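Diaminopropionate ammonia-lyase (Escherichia coli, PDB 4D9I) acts as a homodimer that uses pyridoxal 5'-phosphate to catalyse the alpha,beta-elimination of both L- and D-2,3-diaminopropionate, yielding pyruvate and ammonia. Local coordinates at residues K61-D66 / M220-T225; G345-V350 / V371-T376; E215-M220 / D246-Q251. All coordinates share one frame; numbering follows the deposited sequence.

Contact 1 of 3, residues K61-D66 / M220-T225; sequences KILVKD and MGVTPT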
ATOM      1  N   LYS B  61       1.002  -9.550 -19.426  1.00 25.97           N
ATOM      2  CA  LYS B  61       0.094  -8.538 -18.900  1.00 25.14           C
ATOM      3  C   LYS B  61      -0.723  -9.062 -17.749  1.00 23.60           C
ATOM      4  O   LYS B  61      -1.047 -10.256 -17.684  1.00 23.68           O
ATOM      5  CB  LYS B  61      -0.836  -7.993 -19.998  1.00 26.62           C
ATOM      6  CG  LYS B  61      -0.136  -7.017 -20.959  1.00 28.78           C
ATOM      7  CD  LYS B  61      -0.895  -5.698 -21.015  1.00 29.12           C
ATOM      8  CE  LYS B  61      -0.009  -4.521 -21.407  1.00 30.55           C
ATOM      9  NZ  LYS B  61      -0.641  -3.265 -20.896  1.00 30.04           N
ATOM     10  N   ILE B  62      -1.029  -8.163 -16.814  1.00 22.49           N
ATOM     11  CA  ILE B  62      -1.964  -8.449 -15.745  1.00 21.08           C
ATOM     12  C   ILE B  62      -2.957  -7.279 -15.764  1.00 20.91           C
ATOM     13  O   ILE B  62      -2.549  -6.125 -15.588  1.00 20.98           O
ATOM     14  CB  ILE B  62      -1.269  -8.589 -14.374  1.00 20.16           C
ATOM     15  CG1 ILE B  62      -0.297  -9.791 -14.358  1.00 20.55           C
ATOM     16  CG2 ILE B  62      -2.282  -8.721 -13.235  1.00 19.15           C
ATOM     17  CD1 ILE B  62       0.497  -9.908 -13.047  1.00 19.73           C
ATOM     18  N   LEU B  63      -4.233  -7.593 -16.006  1.00 20.32           N
ATOM     19  CA  LEU B  63      -5.274  -6.598 -16.192  1.00 20.29           C
ATOM     20  C   LEU B  63      -6.299  -6.809 -15.100  1.00 19.48           C
ATOM     21  O   LEU B  63      -6.824  -7.926 -14.954  1.00 20.19           O
ATOM     22  CB  LEU B  63      -5.933  -6.743 -17.562  1.00 21.21           C
ATOM     23  CG  LEU B  63      -4.974  -6.716 -18.763  1.00 22.53           C
ATOM     24  CD1 LEU B  63      -5.712  -7.163 -20.008  1.00 24.00           C
ATOM     25  CD2 LEU B  63      -4.357  -5.331 -18.934  1.00 22.88           C
ATOM     26  N   VAL B  64      -6.565  -5.770 -14.325  1.00 18.68           N
ATOM     27  CA  VAL B  64      -7.497  -5.896 -13.193  1.00 17.87           C
ATOM     28  C   VAL B  64      -8.728  -5.054 -13.444  1.00 18.08           C
ATOM     29  O   VAL B  64      -8.658  -3.809 -13.509  1.00 18.34           O
ATOM     30  CB  VAL B  64      -6.861  -5.480 -11.847  1.00 17.48           C
ATOM     31  CG1 VAL B  64      -7.853  -5.695 -10.685  1.00 16.92           C
ATOM     32  CG2 VAL B  64      -5.569  -6.258 -11.610  1.00 17.48           C
ATOM     33  N   LYS B  65      -9.859  -5.737 -13.563  1.00 22.56           N
ATOM     34  CA  LYS B  65     -11.152  -5.081 -13.599  1.00 21.64           C
ATOM     35  C   LYS B  65     -11.534  -4.626 -12.196  1.00 20.52           C
ATOM     36  O   LYS B  65     -11.798  -5.466 -11.302  1.00 20.13           O
ATOM     37  CB  LYS B  65     -12.190  -6.053 -14.193  1.00 21.45           C
ATOM     38  CG  LYS B  65     -13.536  -5.441 -14.571  1.00 21.12           C
ATOM     39  CD  LYS B  65     -13.430  -4.315 -15.598  1.00 22.23           C
ATOM     40  CE  LYS B  65     -14.822  -3.929 -16.117  1.00 22.48           C
ATOM     41  NZ  LYS B  65     -14.828  -2.607 -16.806  1.00 23.70           N
ATOM     42  N   ASP B  66     -11.599  -3.298 -12.012  1.00 20.44           N
ATOM     43  CA  ASP B  66     -11.748  -2.669 -10.704  1.00 20.00           C
ATOM     44  C   ASP B  66     -13.202  -2.285 -10.396  1.00 19.19           C
ATOM     45  O   ASP B  66     -13.674  -1.181 -10.715  1.00 19.48           O
ATOM     46  CB  ASP B  66     -10.809  -1.449 -10.587  1.00 21.42           C
ATOM     47  CG  ASP B  66     -10.882  -0.779  -9.233  1.00 21.69           C
ATOM     48  OD1 ASP B  66     -11.525  -1.335  -8.310  1.00 20.98           O
ATOM     49  OD2 ASP B  66     -10.267   0.303  -9.074  1.00 23.31           O
ATOM     50  N   MET B 220      -7.294  -1.772 -26.022  1.00 39.27           N
ATOM     51  CA  MET B 220      -5.867  -1.938 -25.700  1.00 39.08           C
ATOM     52  C   MET B 220      -5.144  -2.785 -26.741  1.00 39.83           C
ATOM     53  O   MET B 220      -3.931  -2.824 -26.747  1.00 39.99           O
ATOM     54  CB  MET B 220      -5.680  -2.621 -24.350  1.00 37.37           C
ATOM     55  CG  MET B 220      -6.121  -1.809 -23.152  1.00 37.31           C
ATOM     56  SD  MET B 220      -5.983  -2.856 -21.700  1.00 36.74           S
ATOM     57  CE  MET B 220      -6.632  -1.749 -20.451  1.00 34.56           C
ATOM     58  N   GLY B 221      -5.900  -3.494 -27.580  1.00 39.91           N
ATOM     59  CA  GLY B 221      -5.315  -4.356 -28.602  1.00 41.28           C
ATOM     60  C   GLY B 221      -4.787  -5.677 -28.067  1.00 39.19           C
ATOM     61  O   GLY B 221      -3.932  -6.285 -28.693  1.00 40.63           O
ATOM     62  N   VAL B 222      -5.305  -6.134 -26.925  1.00 35.95           N
ATOM     63  CA  VAL B 222      -4.823  -7.381 -26.305  1.00 34.29           C
ATOM     64  C   VAL B 222      -5.901  -8.462 -26.262  1.00 33.57           C
ATOM     65  O   VAL B 222      -7.099  -8.178 -26.333  1.00 33.38           O
ATOM     66  CB  VAL B 222      -4.246  -7.179 -24.868  1.00 32.22           C
ATOM     67  CG1 VAL B 222      -3.113  -6.153 -24.847  1.00 32.86           C
ATOM     68  CG2 VAL B 222      -5.347  -6.815 -23.858  1.00 30.05           C
ATOM     69  N   THR B 223      -5.467  -9.702 -26.110  1.00 33.28           N
ATOM     70  CA  THR B 223      -6.389 -10.825 -25.988  1.00 32.82           C
ATOM     71  C   THR B 223      -6.024 -11.582 -24.706  1.00 30.64           C
ATOM     72  O   THR B 223      -4.879 -11.952 -24.511  1.00 31.08           O
ATOM     73  CB  THR B 223      -6.298 -11.768 -27.215  1.00 35.36           C
ATOM     74  OG1 THR B 223      -6.455 -11.014 -28.426  1.00 37.44           O
ATOM     75  CG2 THR B 223      -7.380 -12.850 -27.171  1.00 35.51           C
ATOM     76  N   PRO B 224      -6.998 -11.848 -23.839  1.00 28.84           N
ATOM     77  CA  PRO B 224      -6.560 -12.578 -22.651  1.00 27.39           C
ATOM     78  C   PRO B 224      -6.256 -14.057 -22.953  1.00 28.50           C
ATOM     79  O   PRO B 224      -6.994 -14.712 -23.707  1.00 29.83           O
ATOM     80  CB  PRO B 224      -7.752 -12.445 -21.707  1.00 25.82           C
ATOM     81  CG  PRO B 224      -8.950 -12.293 -22.606  1.00 26.69           C
ATOM     82  CD  PRO B 224      -8.463 -11.729 -23.922  1.00 28.50           C
ATOM     83  N   THR B 225      -5.181 -14.570 -22.364  1.00 27.91           N
ATOM     84  CA  THR B 225      -4.912 -16.001 -22.374  1.00 28.86           C
ATOM     85  C   THR B 225      -5.522 -16.690 -21.146  1.00 27.87           C
ATOM     86  O   THR B 225      -5.856 -17.885 -21.206  1.00 29.07           O
ATOM     87  CB  THR B 225      -3.394 -16.279 -22.365  1.00 29.42           C
ATOM     88  OG1 THR B 225      -2.806 -15.571 -21.269  1.00 27.43           O
ATOM     89  CG2 THR B 225      -2.749 -15.830 -23.676  1.00 30.88           C
TER
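Three groups grip NZ of Lys65, two residues along strand 61-66 from Leu63, whose methyls meet Met220 and Val222. The partners of NZ are the carboxylate of Glu212 in a salt bridge, the carbonyl of Thr45, and the amide oxygen of Gln216. The lysine thereby ties the strand to helix 208-220 by a salt bridge and a hydrogen bond, while Leu63 joins it to the turn after that helix by apolar contact. CD1 of Leu63 meets CG2 of Val222 tip to tip at 3.9 Å. The other branch of Leu63, CD2, lies 4.1 Å from SD of Met220, and the two side chains lie alongside each other, pointing opposite ways. With CG beside the backbone N (chi1 -54°), Leu63 sends its fork toward the turn, one prong for each partner. In this fold type II enzyme strand 61-66 lies between strands 47-49 and 370-375 of the mixed sheet, so its odd-numbered residues, Lys61, Leu63 and Lys65, turn to one face and meet what packs there. The helix closes in a Schellman motif at Gly221, whose positive phi (77°) suits glycine; N of Val222 probably bonds back to O of Met217. That reversal brings Val222 round in an extended conformation, congenial to a beta-branched residue, and faces it to the strand. Met220, long and unbranched, can reach Leu63 from the helix end with its chain extended. Lys61 serves in two ways: its CD rests loosely, 4.5 Å from CG1 of Val222, and its NZ forms a salt bridge with Asp51. Met217, one turn back along the helix, touches both Leu63 and Val222, and OG1 of Thr225 and the backbone N of Val370 are hydrogen-bonded.

Contact 2 of 3, residues G345-V350 / V371-T376; sequences GVLAAV and VLVIST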
ATOM      1  N   GLY B 345      -4.070 -12.295  -5.540  1.00 17.72           N
ATOM      2  CA  GLY B 345      -3.272 -12.931  -4.506  1.00 18.57           C
ATOM      3  C   GLY B 345      -2.638 -14.221  -4.968  1.00 19.27           C
ATOM      4  O   GLY B 345      -1.494 -14.495  -4.618  1.00 19.73           O
ATOM      5  N   VAL B 346      -3.380 -15.017  -5.755  1.00 19.22           N
ATOM      6  CA  VAL B 346      -2.858 -16.299  -6.234  1.00 20.15           C
ATOM      7  C   VAL B 346      -1.577 -16.089  -7.052  1.00 19.82           C
ATOM      8  O   VAL B 346      -0.587 -16.798  -6.859  1.00 20.42           O
ATOM      9  CB  VAL B 346      -3.902 -17.091  -7.055  1.00 20.54           C
ATOM     10  CG1 VAL B 346      -3.249 -18.242  -7.818  1.00 21.74           C
ATOM     11  CG2 VAL B 346      -4.992 -17.623  -6.141  1.00 21.29           C
ATOM     12  N   LEU B 347      -1.613 -15.119  -7.966  1.00 18.76           N
ATOM     13  CA  LEU B 347      -0.452 -14.836  -8.811  1.00 18.84           C
ATOM     14  C   LEU B 347       0.748 -14.437  -7.964  1.00 18.96           C
ATOM     15  O   LEU B 347       1.887 -14.839  -8.243  1.00 20.12           O
ATOM     16  CB  LEU B 347      -0.758 -13.731  -9.827  1.00 18.13           C
ATOM     17  CG  LEU B 347      -1.875 -13.975 -10.843  1.00 18.32           C
ATOM     18  CD1 LEU B 347      -1.968 -12.801 -11.811  1.00 18.16           C
ATOM     19  CD2 LEU B 347      -1.590 -15.249 -11.601  1.00 19.46           C
ATOM     20  N   ALA B 348       0.500 -13.647  -6.929  1.00 18.14           N
ATOM     21  CA  ALA B 348       1.579 -13.190  -6.052  1.00 18.34           C
ATOM     22  C   ALA B 348       2.136 -14.371  -5.232  1.00 19.84           C
ATOM     23  O   ALA B 348       3.355 -14.471  -5.051  1.00 20.43           O
ATOM     24  CB  ALA B 348       1.082 -12.085  -5.130  1.00 17.52           C
ATOM     25  N   ALA B 349       1.245 -15.256  -4.757  1.00 20.21           N
ATOM     26  CA  ALA B 349       1.658 -16.429  -3.982  1.00 22.13           C
ATOM     27  C   ALA B 349       2.509 -17.370  -4.829  1.00 23.23           C
ATOM     28  O   ALA B 349       3.448 -17.997  -4.330  1.00 25.10           O
ATOM     29  CB  ALA B 349       0.441 -17.173  -3.438  1.00 22.89           C
ATOM     30  N   VAL B 350       2.140 -17.495  -6.098  1.00 22.82           N
ATOM     31  CA  VAL B 350       2.884 -18.324  -7.047  1.00 23.94           C
ATOM     32  C   VAL B 350       4.279 -17.719  -7.228  1.00 24.07           C
ATOM     33  O   VAL B 350       5.279 -18.427  -7.190  1.00 25.48           O
ATOM     34  CB  VAL B 350       2.161 -18.392  -8.409  1.00 23.29           C
ATOM     35  CG1 VAL B 350       3.115 -18.862  -9.513  1.00 24.32           C
ATOM     36  CG2 VAL B 350       0.917 -19.291  -8.330  1.00 23.70           C
ATOM     37  N   VAL B 371      -3.324 -11.874 -18.453  1.00 21.55           N
ATOM     38  CA  VAL B 371      -4.104 -12.427 -17.344  1.00 20.62           C
ATOM     39  C   VAL B 371      -5.141 -11.423 -16.830  1.00 19.82           C
ATOM     40  O   VAL B 371      -4.792 -10.385 -16.288  1.00 18.91           O
ATOM     41  CB  VAL B 371      -3.183 -12.911 -16.207  1.00 20.22           C
ATOM     42  CG1 VAL B 371      -3.978 -13.652 -15.132  1.00 20.04           C
ATOM     43  CG2 VAL B 371      -2.073 -13.821 -16.752  1.00 21.31           C
ATOM     44  N   LEU B 372      -6.415 -11.750 -17.051  1.00 20.10           N
ATOM     45  CA  LEU B 372      -7.523 -10.953 -16.606  1.00 19.61           C
ATOM     46  C   LEU B 372      -7.879 -11.354 -15.180  1.00 18.96           C
ATOM     47  O   LEU B 372      -8.111 -12.523 -14.889  1.00 19.35           O
ATOM     48  CB  LEU B 372      -8.732 -11.136 -17.555  1.00 20.35           C
ATOM     49  CG  LEU B 372     -10.070 -10.494 -17.150  1.00 20.13           C
ATOM     50  CD1 LEU B 372      -9.942  -9.007 -16.914  1.00 19.51           C
ATOM     51  CD2 LEU B 372     -11.120 -10.772 -18.227  1.00 21.50           C
ATOM     52  N   VAL B 373      -7.891 -10.373 -14.289  1.00 18.66           N
ATOM     53  CA  VAL B 373      -8.240 -10.577 -12.877  1.00 18.47           C
ATOM     54  C   VAL B 373      -9.429  -9.678 -12.605  1.00 18.50           C
ATOM     55  O   VAL B 373      -9.516  -8.595 -13.182  1.00 18.56           O
ATOM     56  CB  VAL B 373      -7.040 -10.199 -11.973  1.00 18.32           C
ATOM     57  CG1 VAL B 373      -7.366 -10.333 -10.498  1.00 18.47           C
ATOM     58  CG2 VAL B 373      -5.845 -11.103 -12.304  1.00 18.92           C
ATOM     59  N   ILE B 374     -10.357 -10.135 -11.756  1.00 18.21           N
ATOM     60  CA  ILE B 374     -11.466  -9.304 -11.341  1.00 17.76           C
ATOM     61  C   ILE B 374     -11.325  -8.925  -9.872  1.00 17.35           C
ATOM     62  O   ILE B 374     -11.249  -9.805  -9.004  1.00 17.62           O
ATOM     63  CB  ILE B 374     -12.842  -9.995 -11.569  1.00 18.46           C
ATOM     64  CG1 ILE B 374     -12.920 -10.690 -12.939  1.00 18.90           C
ATOM     65  CG2 ILE B 374     -13.970  -8.998 -11.318  1.00 18.64           C
ATOM     66  CD1 ILE B 374     -12.888  -9.797 -14.184  1.00 19.10           C
ATOM     67  N   SER B 375     -11.267  -7.622  -9.605  1.00 16.67           N
ATOM     68  CA  SER B 375     -11.357  -7.127  -8.248  1.00 17.05           C
ATOM     69  C   SER B 375     -12.813  -6.816  -7.984  1.00 17.46           C
ATOM     70  O   SER B 375     -13.339  -5.769  -8.390  1.00 17.78           O
ATOM     71  CB  SER B 375     -10.501  -5.880  -8.026  1.00 16.57           C
ATOM     72  OG  SER B 375     -10.472  -5.609  -6.644  1.00 17.06           O
ATOM     73  N   THR B 376     -13.473  -7.741  -7.303  1.00 18.04           N
ATOM     74  CA  THR B 376     -14.945  -7.691  -7.168  1.00 18.69           C
ATOM     75  C   THR B 376     -15.441  -6.658  -6.166  1.00 19.26           C
ATOM     76  O   THR B 376     -16.613  -6.265  -6.214  1.00 19.82           O
ATOM     77  CB  THR B 376     -15.485  -9.069  -6.759  1.00 19.54           C
ATOM     78  OG1 THR B 376     -14.656  -9.570  -5.699  1.00 19.34           O
ATOM     79  CG2 THR B 376     -15.452 -10.023  -7.947  1.00 19.22           C
TER
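A helix laid on a beta sheet, the recurrent layer of the alpha/beta fold of type II pyridoxal-phosphate enzymes, is what Leu347 of helix 338-352 and Val371 of strand 370-375 build here. CD1 of Leu347 does all the close touching: it lies 4.0 Å from CG1 of Val371 and 4.3 Å from CG2 of Val373. The two valines are two residues apart and so turn to the same face of the strand, offering the leucine a methyl each. In Val371 CG1 stands opposite the backbone N (chi1 -173°), and it passes alongside Leu347, the two side chains running in opposite directions. Leucine suits the helix because its branch point sits one bond farther out, so that the leucine and valine side chains together bridge the 9.6 Å between CA of Leu347 and CA of Val371. Valine suits the strand, where beta-branching favours extended backbone angles. Leu365, in a loop between the segments, touches both Leu347 and Val371. All three contacting residues are buried, and no hydrogen bond crosses between the segments; the contact therefore rests on dispersion and the hydrophobic effect, which favour burial without fixing a direction.

Contact 3 of 3, residues E215-M220 / D246-Q251; sequences EQMREM and DVYSPQ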
ATOM      1  N   GLU B 215     -14.461  -5.085 -24.386  1.00 30.62           N
ATOM      2  CA  GLU B 215     -14.368  -3.814 -25.101  1.00 32.58           C
ATOM      3  C   GLU B 215     -13.074  -3.104 -24.708  1.00 32.04           C
ATOM      4  O   GLU B 215     -12.373  -2.583 -25.556  1.00 33.77           O
ATOM      5  CB  GLU B 215     -15.564  -2.916 -24.771  1.00 33.16           C
ATOM      6  CG  GLU B 215     -15.586  -1.617 -25.566  1.00 36.19           C
ATOM      7  CD  GLU B 215     -16.680  -0.647 -25.120  1.00 36.93           C
ATOM      8  OE1 GLU B 215     -17.362  -0.908 -24.112  1.00 35.20           O
ATOM      9  OE2 GLU B 215     -16.856   0.401 -25.782  1.00 39.53           O
ATOM     10  N   GLN B 216     -12.772  -3.068 -23.412  1.00 29.77           N
ATOM     11  CA  GLN B 216     -11.554  -2.397 -22.959  1.00 29.50           C
ATOM     12  C   GLN B 216     -10.289  -3.100 -23.463  1.00 29.90           C
ATOM     13  O   GLN B 216      -9.354  -2.436 -23.904  1.00 31.77           O
ATOM     14  CB  GLN B 216     -11.536  -2.251 -21.443  1.00 27.17           C
ATOM     15  CG  GLN B 216     -12.478  -1.184 -20.922  1.00 27.33           C
ATOM     16  CD  GLN B 216     -12.826  -1.400 -19.477  1.00 25.18           C
ATOM     17  OE1 GLN B 216     -13.120  -2.520 -19.070  1.00 24.29           O
ATOM     18  NE2 GLN B 216     -12.771  -0.343 -18.688  1.00 24.99           N
ATOM     19  N   MET B 217     -10.263  -4.431 -23.398  1.00 28.81           N
ATOM     20  CA  MET B 217      -9.129  -5.204 -23.913  1.00 29.38           C
ATOM     21  C   MET B 217      -8.945  -5.000 -25.416  1.00 32.27           C
ATOM     22  O   MET B 217      -7.817  -4.837 -25.890  1.00 33.40           O
ATOM     23  CB  MET B 217      -9.237  -6.687 -23.540  1.00 27.93           C
ATOM     24  CG  MET B 217      -8.860  -6.979 -22.087  1.00 25.50           C
ATOM     25  SD  MET B 217      -8.975  -8.705 -21.531  1.00 24.26           S
ATOM     26  CE  MET B 217     -10.709  -9.090 -21.731  1.00 24.07           C
ATOM     27  N   ARG B 218     -10.046  -4.969 -26.156  1.00 33.71           N
ATOM     28  CA  ARG B 218      -9.986  -4.683 -27.590  1.00 37.46           C
ATOM     29  C   ARG B 218      -9.420  -3.288 -27.882  1.00 39.21           C
ATOM     30  O   ARG B 218      -8.632  -3.132 -28.801  1.00 40.96           O
ATOM     31  CB  ARG B 218     -11.356  -4.878 -28.246  1.00 38.46           C
ATOM     32  CG  ARG B 218     -11.720  -6.333 -28.489  1.00 38.62           C
ATOM     33  CD  ARG B 218     -13.157  -6.456 -28.989  1.00 39.98           C
ATOM     34  NE  ARG B 218     -13.563  -7.847 -29.177  1.00 40.33           N
ATOM     35  CZ  ARG B 218     -14.822  -8.290 -29.103  1.00 40.57           C
ATOM     36  NH1 ARG B 218     -15.830  -7.472 -28.807  1.00 40.52           N
ATOM     37  NH2 ARG B 218     -15.070  -9.576 -29.275  1.00 41.10           N
ATOM     38  N   GLU B 219      -9.802  -2.285 -27.089  1.00 39.19           N
ATOM     39  CA  GLU B 219      -9.231  -0.938 -27.250  1.00 41.85           C
ATOM     40  C   GLU B 219      -7.720  -0.933 -26.969  1.00 41.43           C
ATOM     41  O   GLU B 219      -6.965  -0.183 -27.594  1.00 43.08           O
ATOM     42  CB  GLU B 219      -9.948   0.083 -26.353  1.00 42.45           C
ATOM     43  CG  GLU B 219      -9.404   1.511 -26.473  1.00 46.17           C
ATOM     44  CD  GLU B 219     -10.166   2.520 -25.624  1.00 47.21           C
ATOM     45  OE1 GLU B 219     -10.469   2.216 -24.446  1.00 47.60           O
ATOM     46  OE2 GLU B 219     -10.465   3.626 -26.133  1.00 50.32           O
ATOM     47  N   MET B 220      -7.294  -1.772 -26.022  1.00 39.27           N
ATOM     48  CA  MET B 220      -5.867  -1.938 -25.700  1.00 39.08           C
ATOM     49  C   MET B 220      -5.144  -2.785 -26.741  1.00 39.83           C
ATOM     50  O   MET B 220      -3.931  -2.824 -26.747  1.00 39.99           O
ATOM     51  CB  MET B 220      -5.680  -2.621 -24.350  1.00 37.37           C
ATOM     52  CG  MET B 220      -6.121  -1.809 -23.152  1.00 37.31           C
ATOM     53  SD  MET B 220      -5.983  -2.856 -21.700  1.00 36.74           S
ATOM     54  CE  MET B 220      -6.632  -1.749 -20.451  1.00 34.56           C
ATOM     55  N   ASP B 246     -17.967 -17.517 -24.495  1.00 36.47           N
ATOM     56  CA  ASP B 246     -18.726 -17.232 -25.712  1.00 38.98           C
ATOM     57  C   ASP B 246     -17.937 -16.345 -26.679  1.00 39.84           C
ATOM     58  O   ASP B 246     -17.984 -16.563 -27.889  1.00 42.82           O
ATOM     59  CB  ASP B 246     -20.095 -16.603 -25.395  1.00 38.30           C
ATOM     60  CG  ASP B 246     -21.014 -16.547 -26.611  1.00 40.95           C
ATOM     61  OD1 ASP B 246     -21.182 -17.576 -27.302  1.00 43.08           O
ATOM     62  OD2 ASP B 246     -21.581 -15.467 -26.874  1.00 41.08           O
ATOM     63  N   VAL B 247     -17.230 -15.354 -26.134  1.00 38.06           N
ATOM     64  CA  VAL B 247     -16.374 -14.448 -26.901  1.00 38.55           C
ATOM     65  C   VAL B 247     -15.104 -15.147 -27.390  1.00 40.15           C
ATOM     66  O   VAL B 247     -14.737 -15.011 -28.558  1.00 42.78           O
ATOM     67  CB  VAL B 247     -15.962 -13.216 -26.053  1.00 36.25           C
ATOM     68  CG1 VAL B 247     -14.872 -12.394 -26.737  1.00 36.72           C
ATOM     69  CG2 VAL B 247     -17.172 -12.342 -25.745  1.00 35.16           C
ATOM     70  N   TYR B 248     -14.452 -15.908 -26.510  1.00 38.68           N
ATOM     71  CA  TYR B 248     -13.096 -16.399 -26.770  1.00 39.60           C
ATOM     72  C   TYR B 248     -12.913 -17.885 -27.066  1.00 42.11           C
ATOM     73  O   TYR B 248     -11.819 -18.300 -27.492  1.00 43.75           O
ATOM     74  CB  TYR B 248     -12.176 -16.007 -25.609  1.00 36.96           C
ATOM     75  CG  TYR B 248     -11.957 -14.527 -25.456  1.00 35.53           C
ATOM     76  CD1 TYR B 248     -11.289 -13.798 -26.439  1.00 36.96           C
ATOM     77  CD2 TYR B 248     -12.409 -13.850 -24.313  1.00 33.63           C
ATOM     78  CE1 TYR B 248     -11.074 -12.439 -26.289  1.00 36.28           C
ATOM     79  CE2 TYR B 248     -12.195 -12.491 -24.151  1.00 32.58           C
ATOM     80  CZ  TYR B 248     -11.527 -11.795 -25.141  1.00 33.61           C
ATOM     81  OH  TYR B 248     -11.317 -10.452 -24.986  1.00 33.22           O
ATOM     82  N   SER B 249     -13.968 -18.675 -26.873  1.00 42.67           N
ATOM     83  CA  SER B 249     -13.910 -20.141 -26.932  1.00 44.71           C
ATOM     84  C   SER B 249     -13.323 -20.694 -25.642  1.00 43.07           C
ATOM     85  O   SER B 249     -12.341 -20.161 -25.115  1.00 41.83           O
ATOM     86  CB  SER B 249     -13.124 -20.667 -28.149  1.00 48.02           C
ATOM     87  OG  SER B 249     -11.739 -20.778 -27.823  1.00 48.66           O
ATOM     88  N   PRO B 250     -13.933 -21.762 -25.109  1.00 43.67           N
ATOM     89  CA  PRO B 250     -13.441 -22.331 -23.847  1.00 42.43           C
ATOM     90  C   PRO B 250     -12.070 -23.027 -23.988  1.00 43.63           C
ATOM     91  O   PRO B 250     -11.336 -23.129 -23.004  1.00 42.08           O
ATOM     92  CB  PRO B 250     -14.549 -23.318 -23.448  1.00 43.48           C
ATOM     93  CG  PRO B 250     -15.248 -23.652 -24.739  1.00 45.85           C
ATOM     94  CD  PRO B 250     -15.176 -22.409 -25.575  1.00 45.23           C
ATOM     95  N   GLN B 251     -11.739 -23.489 -25.197  1.00 46.54           N
ATOM     96  CA  GLN B 251     -10.427 -24.074 -25.483  1.00 47.99           C
ATOM     97  C   GLN B 251      -9.315 -23.026 -25.420  1.00 46.56           C
ATOM     98  O   GLN B 251      -8.236 -23.323 -24.936  1.00 47.13           O
ATOM     99  CB  GLN B 251     -10.398 -24.815 -26.843  1.00 51.64           C
ATOM    100  CG  GLN B 251     -11.330 -26.021 -26.950  1.00 54.04           C
ATOM    101  CD  GLN B 251     -12.794 -25.646 -27.170  1.00 53.70           C
ATOM    102  OE1 GLN B 251     -13.146 -24.470 -27.283  1.00 52.31           O
ATOM    103  NE2 GLN B 251     -13.655 -26.645 -27.200  1.00 55.98           N
TER
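Met217, in helix segment 215-220, touches Tyr248 at the end of helix 235-248. The Met217 chain is extended as far as SD and turns about the CG-SD bond (chi3 -62°), which carries CE of Met217 to 3.6 Å from OH of Tyr248 and 4.4 Å from CZ of Tyr248. The two side chains cross obliquely, the methyl meeting the phenol end of the ring. A flexible thioether fits this buried spot: its methyl also packs on Leu372 in strand 370-375 of the sheet, while its sulfur lies against Pro224. That proline likewise packs against the tyrosine ring, and Val214, just before the segment, touches both Val247 and Tyr248. Helices 208-220 and 235-248 flank strand 226-230 in sequence and lie side by side on one face of the sheet, the second forming the beta-alpha-beta crossover that leads to parallel strand 254-260. Arg218 comes next and works on the outer side. Its extended chain brings NH2 of Arg218 to within 3.8 Å of CG1 of Val247, approached obliquely. The guanidinium itself thus lies against the valine methyl, a van der Waals contact at the exposed rim, and the length of the arginine is what lets it reach there. The same CG1 of Val247 also sits 3.5 Å above one face of the Tyr248 ring, over its centre, a CH-pi arrangement between consecutive residues that probably limits the ring's rotation.

In the fold
From the N terminus, strand 61-66 opens contact 1, which closes only after the chain has run through the other sheet's strands and helix 208-220 to reach residues 220-225. Before that closure contact 3 has begun at 215-220; it ends at 246-251 after strand 226-230 and helix 235-248, so the two cross and share Met220. Contact 2 follows both in series, a short loop from helix 338-352 back to strand 370-375, which is the direct neighbour of strand 61-66. Contact 1 ties the end of helix 208-220 and the turn after it to the sheet, contact 3 ties that helix to helix 235-248 on the same face, and contact 2 fastens a helix to the opposite face.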